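WbmS, polysaccharide deacetylase involved in O-antigen biosynthesis (Bordetella bronchiseptica, PDB 3HFT) is a putative zinc-dependent polysaccharide deacetylase that probably removes acetyl groups from sugars during O-antigen biosynthesis. Local coordinates at residues A[25-30]-A[171-176]; A[69-74]-A[115-120]; A[109-114]-A[140-145]. All coordinates share one frame; numbering follows the deposited sequence.

Contacts 2 and 3 are neighbours, with centres 10 Å apart. L115 joins them: its CD1 lies 3.6 Å from R142 CG, and its other methyl group meets L144. Their segments alternate along the chain. Contact 1 is farther off, with its centre 18 Å from that of contact 3 and 20 Å from that of contact 2. It still meets contact 3 through a probable hydrogen bond of 2.8 Å from V171 N to R145 O. Contact 2 comes near the zinc site, which is probably the catalytic centre. The T72 side chain is about 6 Å from the zinc ion held by D46, H92 and H127.

Contact 1: A[25-30]-A[171-176]; sequences SDIDIN and VRVPYL
The Asx turn around I29, which packs on V171, is closed by a bond of 2.9 Å from N30 N to D28 OD1. The N-H...O angle is 149°. The donor comes from above the carboxylate plane, 45° out of it. D28 CB points away from 171-176.

Across the contact everything is apolar, and no hydrogen bond joins the two segments. I27 and V173 meet tip to tip. I27 CD1 faces the notch of the V173 fork, almost equally far from both methyl groups: 3.7 Å from V173 CG2 and 3.8 Å from V173 CG1. The I27 chain is nearly extended at chi2 (164°), which carries CD1 out to this point. V173 has CG1 anti to its backbone N, and both of its methyl groups face the incoming carbon. I27, V171 and V173 are buried, while I29 is partly exposed.

The segment 171-176 starts on strand 171-172. This short strand lies between strands 146-147 and 163-164 in the small mixed sheet beside the main parallel sheet. The two sheets fit the irregular, deformed beta/alpha barrel of the polysaccharide deacetylase family. Loop 25-30, which precedes strand 39-44, packs over the V171 and V173 side of the chain, while R172 CB points away and the R172 guanidinium forms a salt bridge with D147. Y146 packs against V171 and V173 and also hydrogen-bonds I27 O. V173 further touches V204 on strand 203-207 of the main sheet.

The V171 end is less tight. I29 meets it through its branch carbon, with I29 CB 4.1 Å from V171 CG2. I27 CG2 and V171 CG1 come only to 4.5 Å.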
loop_
_atom_site.group_PDB
_atom_site.type_symbol
_atom_site.label_atom_id
_atom_site.label_comp_id
_atom_site.label_asym_id
_atom_site.label_seq_id
_atom_site.Cartn_x
_atom_site.Cartn_y
_atom_site.Cartn_z
ATOM N N SER A 25 -0.014 -18.698 4.196
ATOM C CA SER A 25 0.644 -19.031 5.467
ATOM C C SER A 25 1.852 -19.950 5.324
ATOM O O SER A 25 2.526 -20.248 6.324
ATOM C CB SER A 25 -0.350 -19.673 6.426
ATOM O OG SER A 25 -0.995 -20.757 5.795
ATOM N N ASP A 26 2.166 -20.382 4.105
ATOM C CA ASP A 26 3.377 -21.174 3.876
ATOM C C ASP A 26 4.609 -20.265 3.766
ATOM O O ASP A 26 5.727 -20.750 3.821
ATOM C CB ASP A 26 3.260 -22.020 2.604
ATOM C CG ASP A 26 2.216 -23.112 2.699
ATOM O OD1 ASP A 26 2.064 -23.728 3.764
ATOM O OD2 ASP A 26 1.565 -23.395 1.672
ATOM N N ILE A 27 4.414 -18.948 3.645
ATOM C CA ILE A 27 5.526 -18.001 3.536
ATOM C C ILE A 27 6.277 -17.956 4.863
ATOM O O ILE A 27 5.674 -17.728 5.916
ATOM C CB ILE A 27 5.027 -16.590 3.185
ATOM C CG1 ILE A 27 4.399 -16.613 1.779
ATOM C CG2 ILE A 27 6.168 -15.518 3.281
ATOM C CD1 ILE A 27 3.520 -15.410 1.424
ATOM N N ASP A 28 7.572 -18.226 4.802
ATOM C CA ASP A 28 8.441 -18.149 5.954
ATOM C C ASP A 28 9.453 -17.084 5.580
ATOM O O ASP A 28 10.321 -17.301 4.727
ATOM C CB ASP A 28 9.117 -19.479 6.207
ATOM C CG ASP A 28 10.103 -19.433 7.361
ATOM O OD1 ASP A 28 10.401 -18.339 7.897
ATOM O OD2 ASP A 28 10.599 -20.514 7.733
ATOM N N ILE A 29 9.315 -15.933 6.219
ATOM C CA ILE A 29 10.119 -14.763 5.891
ATOM C C ILE A 29 11.607 -15.068 6.053
ATOM O O ILE A 29 12.429 -14.432 5.438
ATOM C CB ILE A 29 9.687 -13.534 6.766
ATOM C CG1 ILE A 29 10.155 -12.226 6.142
ATOM C CG2 ILE A 29 10.135 -13.714 8.235
ATOM C CD1 ILE A 29 9.636 -12.041 4.741
ATOM N N ASN A 30 11.953 -16.059 6.873
ATOM C CA ASN A 30 13.359 -16.435 7.065
ATOM C C ASN A 30 13.909 -17.420 6.052
ATOM O O ASN A 30 15.068 -17.782 6.132
ATOM C CB ASN A 30 13.540 -17.042 8.469
ATOM C CG ASN A 30 13.275 -16.035 9.550
ATOM O OD1 ASN A 30 13.750 -14.915 9.470
ATOM N ND2 ASN A 30 12.476 -16.404 10.536
ATOM N N VAL A 171 3.949 -9.957 8.344
ATOM C CA VAL A 171 4.666 -10.013 7.098
ATOM C C VAL A 171 3.753 -9.372 6.038
ATOM O O VAL A 171 2.535 -9.654 5.978
ATOM C CB VAL A 171 4.987 -11.463 6.738
ATOM C CG1 VAL A 171 5.462 -11.571 5.278
ATOM C CG2 VAL A 171 6.020 -12.033 7.729
ATOM N N ARG A 172 4.288 -8.430 5.268
ATOM C CA ARG A 172 3.530 -7.864 4.177
ATOM C C ARG A 172 3.840 -8.667 2.921
ATOM O O ARG A 172 5.006 -8.901 2.559
ATOM C CB ARG A 172 3.851 -6.386 3.983
ATOM C CG ARG A 172 3.611 -5.576 5.220
ATOM C CD ARG A 172 3.243 -4.181 4.821
ATOM N NE ARG A 172 1.863 -4.134 4.365
ATOM C CZ ARG A 172 1.215 -3.023 4.074
ATOM N NH1 ARG A 172 1.836 -1.861 4.168
ATOM N NH2 ARG A 172 -0.052 -3.064 3.701
ATOM N N VAL A 173 2.775 -9.115 2.257
ATOM C CA VAL A 173 2.870 -9.926 1.083
ATOM C C VAL A 173 2.288 -9.162 -0.138
ATOM O O VAL A 173 1.091 -8.999 -0.232
ATOM C CB VAL A 173 2.094 -11.259 1.281
ATOM C CG1 VAL A 173 2.233 -12.148 0.000
ATOM C CG2 VAL A 173 2.562 -11.992 2.579
ATOM N N PRO A 174 3.150 -8.685 -1.067
ATOM C CA PRO A 174 2.608 -7.912 -2.177
ATOM C C PRO A 174 2.097 -8.841 -3.276
ATOM O O PRO A 174 2.648 -9.923 -3.458
ATOM C CB PRO A 174 3.826 -7.156 -2.681
ATOM C CG PRO A 174 4.946 -8.119 -2.470
ATOM C CD PRO A 174 4.613 -8.774 -1.138
ATOM N N TYR A 175 1.081 -8.405 -4.020
ATOM C CA TYR A 175 0.544 -9.213 -5.101
ATOM C C TYR A 175 0.550 -8.450 -6.393
ATOM O O TYR A 175 0.606 -7.215 -6.399
ATOM C CB TYR A 175 -0.827 -9.791 -4.774
ATOM C CG TYR A 175 -2.038 -8.892 -4.738
ATOM C CD1 TYR A 175 -2.315 -8.089 -3.634
ATOM C CD2 TYR A 175 -2.959 -8.942 -5.742
ATOM C CE1 TYR A 175 -3.462 -7.328 -3.569
ATOM C CE2 TYR A 175 -4.135 -8.206 -5.678
ATOM C CZ TYR A 175 -4.382 -7.403 -4.589
ATOM O OH TYR A 175 -5.569 -6.702 -4.499
ATOM N N LEU A 176 0.632 -9.206 -7.489
ATOM C CA LEU A 176 1.007 -8.614 -8.769
ATOM C C LEU A 176 0.006 -8.724 -9.939
ATOM O O LEU A 176 0.228 -8.164 -11.014
ATOM C CB LEU A 176 2.378 -9.189 -9.191
ATOM C CG LEU A 176 2.639 -10.710 -9.279
ATOM C CD1 LEU A 176 1.623 -11.469 -10.161
ATOM C CD2 LEU A 176 4.101 -10.979 -9.725
#

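Contact 2: A[69-74]-A[115-120]; sequences WFATHS and LELAPG
L117 makes the apolar part of this contact. Both of its methyl groups press on the chain 71-74. CD1 sits against the backbone at the T72-H73 peptide, 3.6 Å from T72 C and 3.5 Å from H73 N. A71 CB lies beside the same methyl group, 4.2 Å from L117 CD1. CD2 reaches further along, 3.6 Å from S74 N and 3.9 Å from S74 CB. L117 CG stands beside its own backbone N (chi1 -59°) and chi2 is extended (174°). The fork of the leucine lies along the chain, with one methyl group on each of two successive peptides.

The segment 69-74 leaves the C-terminal end of strand 67-71, an inner strand of the main parallel sheet. In polysaccharide deacetylases this end of the barrel carries the metal site, as it does here. T72 CB points away from L117, and the T72 side chain lies about 6 Å from the bound zinc ion.

No hydrogen bond crosses between the segments; the polar bonds lie within each segment or go to residues outside. T72 OG1 and H73 ND1 are 2.8 Å apart and hydrogen-bonded. T72 OG1 is also bonded to W47 N, next to the zinc ligand D46. On the other segment, L115 to A118 form a type I beta turn, with A118 N 3.1 Å from L115 O. This turn presents L117 to the strand end. R82 NH2 also bonds L117 O.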
loop_
_atom_site.group_PDB
_atom_site.type_symbol
_atom_site.label_atom_id
_atom_site.label_comp_id
_atom_site.label_asym_id
_atom_site.label_seq_id
_atom_site.Cartn_x
_atom_site.Cartn_y
_atom_site.Cartn_z
ATOM N N TRP A 69 -8.242 -18.268 0.591
ATOM C CA TRP A 69 -9.594 -17.738 0.312
ATOM C C TRP A 69 -9.905 -16.690 1.339
ATOM O O TRP A 69 -9.859 -16.980 2.545
ATOM C CB TRP A 69 -10.647 -18.876 0.411
ATOM C CG TRP A 69 -10.351 -20.025 -0.529
ATOM C CD1 TRP A 69 -9.401 -20.974 -0.361
ATOM C CD2 TRP A 69 -10.948 -20.284 -1.807
ATOM N NE1 TRP A 69 -9.399 -21.844 -1.407
ATOM C CE2 TRP A 69 -10.334 -21.439 -2.321
ATOM C CE3 TRP A 69 -11.985 -19.694 -2.530
ATOM C CZ2 TRP A 69 -10.663 -21.976 -3.564
ATOM C CZ3 TRP A 69 -12.321 -20.225 -3.774
ATOM C CH2 TRP A 69 -11.670 -21.374 -4.266
ATOM N N PHE A 70 -10.226 -15.482 0.897
ATOM C CA PHE A 70 -10.532 -14.410 1.846
ATOM C C PHE A 70 -12.047 -14.233 1.984
ATOM O O PHE A 70 -12.718 -13.829 1.042
ATOM C CB PHE A 70 -9.811 -13.128 1.454
ATOM C CG PHE A 70 -8.329 -13.234 1.539
ATOM C CD1 PHE A 70 -7.680 -13.265 2.777
ATOM C CD2 PHE A 70 -7.556 -13.254 0.396
ATOM C CE1 PHE A 70 -6.325 -13.344 2.834
ATOM C CE2 PHE A 70 -6.191 -13.324 0.482
ATOM C CZ PHE A 70 -5.581 -13.389 1.698
ATOM N N ALA A 71 -12.571 -14.578 3.167
ATOM C CA ALA A 71 -14.029 -14.643 3.379
ATOM C C ALA A 71 -14.653 -13.294 3.694
ATOM O O ALA A 71 -14.119 -12.501 4.500
ATOM C CB ALA A 71 -14.357 -15.640 4.521
ATOM N N THR A 72 -15.793 -13.043 3.067
ATOM C CA THR A 72 -16.551 -11.819 3.261
ATOM C C THR A 72 -17.756 -12.008 4.167
ATOM O O THR A 72 -18.200 -11.079 4.823
ATOM C CB THR A 72 -17.066 -11.260 1.908
ATOM O OG1 THR A 72 -17.590 -12.326 1.093
ATOM C CG2 THR A 72 -15.950 -10.539 1.153
ATOM N N HIS A 73 -18.285 -13.216 4.192
ATOM C CA HIS A 73 -19.577 -13.443 4.819
ATOM C C HIS A 73 -19.723 -14.893 5.214
ATOM O O HIS A 73 -18.924 -15.743 4.831
ATOM C CB HIS A 73 -20.658 -13.034 3.837
ATOM C CG HIS A 73 -20.730 -13.915 2.638
ATOM N ND1 HIS A 73 -19.908 -13.744 1.539
ATOM C CD2 HIS A 73 -21.505 -14.993 2.370
ATOM C CE1 HIS A 73 -20.198 -14.669 0.639
ATOM N NE2 HIS A 73 -21.139 -15.456 1.129
ATOM N N SER A 74 -20.738 -15.172 6.014
ATOM C CA SER A 74 -20.925 -16.498 6.499
ATOM C C SER A 74 -21.652 -17.329 5.440
ATOM O O SER A 74 -22.655 -16.879 4.880
ATOM C CB SER A 74 -21.758 -16.457 7.765
ATOM O OG SER A 74 -21.936 -17.763 8.213
ATOM N N LEU A 115 -13.648 -11.365 11.786
ATOM C CA LEU A 115 -12.808 -12.430 12.330
ATOM C C LEU A 115 -13.633 -13.594 12.868
ATOM O O LEU A 115 -13.125 -14.708 12.951
ATOM C CB LEU A 115 -11.877 -11.880 13.418
ATOM C CG LEU A 115 -10.714 -11.060 12.857
ATOM C CD1 LEU A 115 -10.031 -10.256 13.958
ATOM C CD2 LEU A 115 -9.748 -11.994 12.170
ATOM N N GLU A 116 -14.901 -13.343 13.221
ATOM C CA GLU A 116 -15.761 -14.398 13.693
ATOM C C GLU A 116 -15.960 -15.442 12.596
ATOM O O GLU A 116 -16.316 -16.577 12.883
ATOM C CB GLU A 116 -17.116 -13.839 14.112
ATOM C CG GLU A 116 -17.045 -12.873 15.266
ATOM C CD GLU A 116 -18.404 -12.367 15.723
ATOM O OE1 GLU A 116 -19.448 -12.840 15.228
ATOM O OE2 GLU A 116 -18.415 -11.481 16.602
ATOM N N LEU A 117 -15.746 -15.067 11.339
ATOM C CA LEU A 117 -15.880 -16.004 10.231
ATOM C C LEU A 117 -14.737 -17.033 10.142
ATOM O O LEU A 117 -14.897 -18.086 9.537
ATOM C CB LEU A 117 -15.918 -15.245 8.912
ATOM C CG LEU A 117 -16.998 -14.205 8.646
ATOM C CD1 LEU A 117 -16.691 -13.497 7.306
ATOM C CD2 LEU A 117 -18.354 -14.861 8.634
ATOM N N ALA A 118 -13.585 -16.735 10.718
ATOM C CA ALA A 118 -12.448 -17.655 10.648
ATOM C C ALA A 118 -11.584 -17.499 11.881
ATOM O O ALA A 118 -10.482 -16.966 11.797
ATOM C CB ALA A 118 -11.614 -17.383 9.371
ATOM N N PRO A 119 -12.077 -17.942 13.047
ATOM C CA PRO A 119 -11.257 -17.718 14.236
ATOM C C PRO A 119 -9.891 -18.369 14.111
ATOM O O PRO A 119 -9.766 -19.472 13.578
ATOM C CB PRO A 119 -12.073 -18.360 15.372
ATOM C CG PRO A 119 -13.082 -19.196 14.723
ATOM C CD PRO A 119 -13.340 -18.619 13.364
ATOM N N GLY A 120 -8.877 -17.662 14.574
ATOM C CA GLY A 120 -7.510 -18.149 14.518
ATOM C C GLY A 120 -6.816 -17.977 13.178
ATOM O O GLY A 120 -5.660 -18.344 13.033
#

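Contact 3: A[109-114]-A[140-145]; sequences EILDRT and GERRLR
D112 and R142 form the salt bridge of this contact. R142 NE donates to D112 OD1 over 3.1 Å, with an N-H...O angle of 148°. The oxygen is met on its syn side, close to the carboxylate plane. The two side chains cross at about a right angle, and their flat ends are turned 44° against each other. The pairing is therefore a single bond through NE and not a flat two-pronged one.

L111 lies over one face of the same guanidinium with its CD2, which is 4.0 Å from R142 CD. Its other methyl group meets L144, with L111 CD1 4.3 Å from L144 CD1.

E141 holds the far side of the arginine: R142 NH1 is 2.9 Å from E141 OE1. The guanidinium thus bridges two carboxylates, which limits its rotation. A bend at chi2 (84°) turns the R142 chain toward D112.

R142 and L144 lie in the Schellman motif that ends helix 133-141. R143, with positive phi, is its C' residue. R143 N bonds G140 O at 3.0 Å, and L144 N bonds F139 O.

L111 also packs on M138 and F139, so helix 107-115 rests against the end of helix 133-141. Beyond the turn, R145 pairs by backbone bonds with V122 and V171 and leads into strand 146-147, which lies between strands 123-124 and 171-172.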
loop_
_atom_site.group_PDB
_atom_site.type_symbol
_atom_site.label_atom_id
_atom_site.label_comp_id
_atom_site.label_asym_id
_atom_site.label_seq_id
_atom_site.Cartn_x
_atom_site.Cartn_y
_atom_site.Cartn_z
ATOM N N GLU A 109 -14.796 -2.671 15.333
ATOM C CA GLU A 109 -16.047 -3.403 15.332
ATOM C C GLU A 109 -16.156 -4.253 14.079
ATOM O O GLU A 109 -16.533 -5.428 14.158
ATOM C CB GLU A 109 -17.248 -2.462 15.410
ATOM C CG GLU A 109 -17.382 -1.681 16.726
ATOM C CD GLU A 109 -16.677 -0.332 16.725
ATOM O OE1 GLU A 109 -15.778 -0.094 15.888
ATOM O OE2 GLU A 109 -17.021 0.502 17.591
ATOM N N ILE A 110 -15.818 -3.665 12.931
ATOM C CA ILE A 110 -15.925 -4.377 11.649
ATOM C C ILE A 110 -14.938 -5.559 11.562
ATOM O O ILE A 110 -15.290 -6.651 11.095
ATOM C CB ILE A 110 -15.736 -3.405 10.437
ATOM C CG1 ILE A 110 -16.905 -2.406 10.332
ATOM C CG2 ILE A 110 -15.593 -4.188 9.119
ATOM C CD1 ILE A 110 -16.653 -1.237 9.380
ATOM N N LEU A 111 -13.709 -5.320 11.999
ATOM C CA LEU A 111 -12.664 -6.329 11.984
ATOM C C LEU A 111 -13.024 -7.481 12.894
ATOM O O LEU A 111 -12.885 -8.632 12.513
ATOM C CB LEU A 111 -11.329 -5.726 12.437
ATOM C CG LEU A 111 -10.098 -6.645 12.576
ATOM C CD1 LEU A 111 -9.793 -7.432 11.237
ATOM C CD2 LEU A 111 -8.843 -5.838 13.072
ATOM N N ASP A 112 -13.463 -7.169 14.105
ATOM C CA ASP A 112 -13.822 -8.209 15.057
ATOM C C ASP A 112 -14.995 -9.045 14.547
ATOM O O ASP A 112 -14.989 -10.260 14.679
ATOM C CB ASP A 112 -14.117 -7.608 16.423
ATOM C CG ASP A 112 -12.841 -7.153 17.160
ATOM O OD1 ASP A 112 -11.706 -7.582 16.797
ATOM O OD2 ASP A 112 -12.997 -6.364 18.119
ATOM N N ARG A 113 -15.983 -8.409 13.931
ATOM C CA ARG A 113 -17.083 -9.167 13.357
ATOM C C ARG A 113 -16.620 -10.074 12.241
ATOM O O ARG A 113 -17.055 -11.206 12.153
ATOM C CB ARG A 113 -18.177 -8.261 12.811
ATOM C CG ARG A 113 -19.247 -7.918 13.787
ATOM C CD ARG A 113 -20.501 -7.503 13.043
ATOM N NE ARG A 113 -20.281 -6.351 12.177
ATOM C CZ ARG A 113 -20.231 -5.089 12.602
ATOM N NH1 ARG A 113 -20.356 -4.811 13.875
ATOM N NH2 ARG A 113 -20.027 -4.102 11.740
ATOM N N THR A 114 -15.752 -9.573 11.370
ATOM C CA THR A 114 -15.248 -10.373 10.247
ATOM C C THR A 114 -14.428 -11.575 10.728
ATOM O O THR A 114 -14.495 -12.673 10.155
ATOM C CB THR A 114 -14.365 -9.519 9.330
ATOM O OG1 THR A 114 -15.042 -8.288 9.037
ATOM C CG2 THR A 114 -14.037 -10.264 8.040
ATOM N N GLY A 140 -2.504 -6.951 13.678
ATOM C CA GLY A 140 -1.463 -7.596 14.480
ATOM C C GLY A 140 -1.865 -7.927 15.904
ATOM O O GLY A 140 -1.565 -9.000 16.389
ATOM N N GLU A 141 -2.557 -7.011 16.559
ATOM C CA GLU A 141 -3.097 -7.261 17.889
ATOM C C GLU A 141 -4.038 -8.464 17.861
ATOM O O GLU A 141 -4.089 -9.200 18.812
ATOM C CB GLU A 141 -3.918 -6.077 18.386
ATOM C CG GLU A 141 -3.174 -4.788 18.650
ATOM C CD GLU A 141 -4.130 -3.591 18.852
ATOM O OE1 GLU A 141 -5.378 -3.797 18.948
ATOM O OE2 GLU A 141 -3.616 -2.441 18.909
ATOM N N ARG A 142 -4.795 -8.647 16.784
ATOM C CA ARG A 142 -5.719 -9.788 16.670
ATOM C C ARG A 142 -5.054 -11.056 16.132
ATOM O O ARG A 142 -5.723 -12.008 15.726
ATOM C CB ARG A 142 -6.938 -9.432 15.814
ATOM C CG ARG A 142 -8.052 -8.709 16.548
ATOM C CD ARG A 142 -7.797 -7.259 16.607
ATOM N NE ARG A 142 -8.851 -6.470 17.241
ATOM C CZ ARG A 142 -8.699 -5.177 17.526
ATOM N NH1 ARG A 142 -7.546 -4.559 17.241
ATOM N NH2 ARG A 142 -9.688 -4.496 18.093
ATOM N N ARG A 143 -3.737 -11.052 16.111
ATOM C CA ARG A 143 -2.949 -12.215 15.748
ATOM C C ARG A 143 -2.985 -12.608 14.285
ATOM O O ARG A 143 -2.694 -13.748 13.954
ATOM C CB ARG A 143 -3.299 -13.409 16.657
ATOM C CG ARG A 143 -3.085 -13.123 18.149
ATOM C CD ARG A 143 -3.336 -14.378 18.999
ATOM N NE ARG A 143 -4.574 -15.057 18.601
ATOM N N LEU A 144 -3.327 -11.666 13.403
ATOM C CA LEU A 144 -3.139 -11.851 11.980
ATOM C C LEU A 144 -1.637 -11.697 11.721
ATOM O O LEU A 144 -0.983 -10.882 12.369
ATOM C CB LEU A 144 -3.963 -10.821 11.178
ATOM C CG LEU A 144 -5.493 -10.983 11.273
ATOM C CD1 LEU A 144 -6.250 -9.822 10.633
ATOM C CD2 LEU A 144 -5.930 -12.300 10.640
ATOM N N ARG A 145 -1.078 -12.502 10.819
ATOM C CA ARG A 145 0.345 -12.455 10.534
ATOM C C ARG A 145 0.659 -12.044 9.129
ATOM O O ARG A 145 1.757 -11.575 8.865
ATOM C CB ARG A 145 1.024 -13.807 10.764
#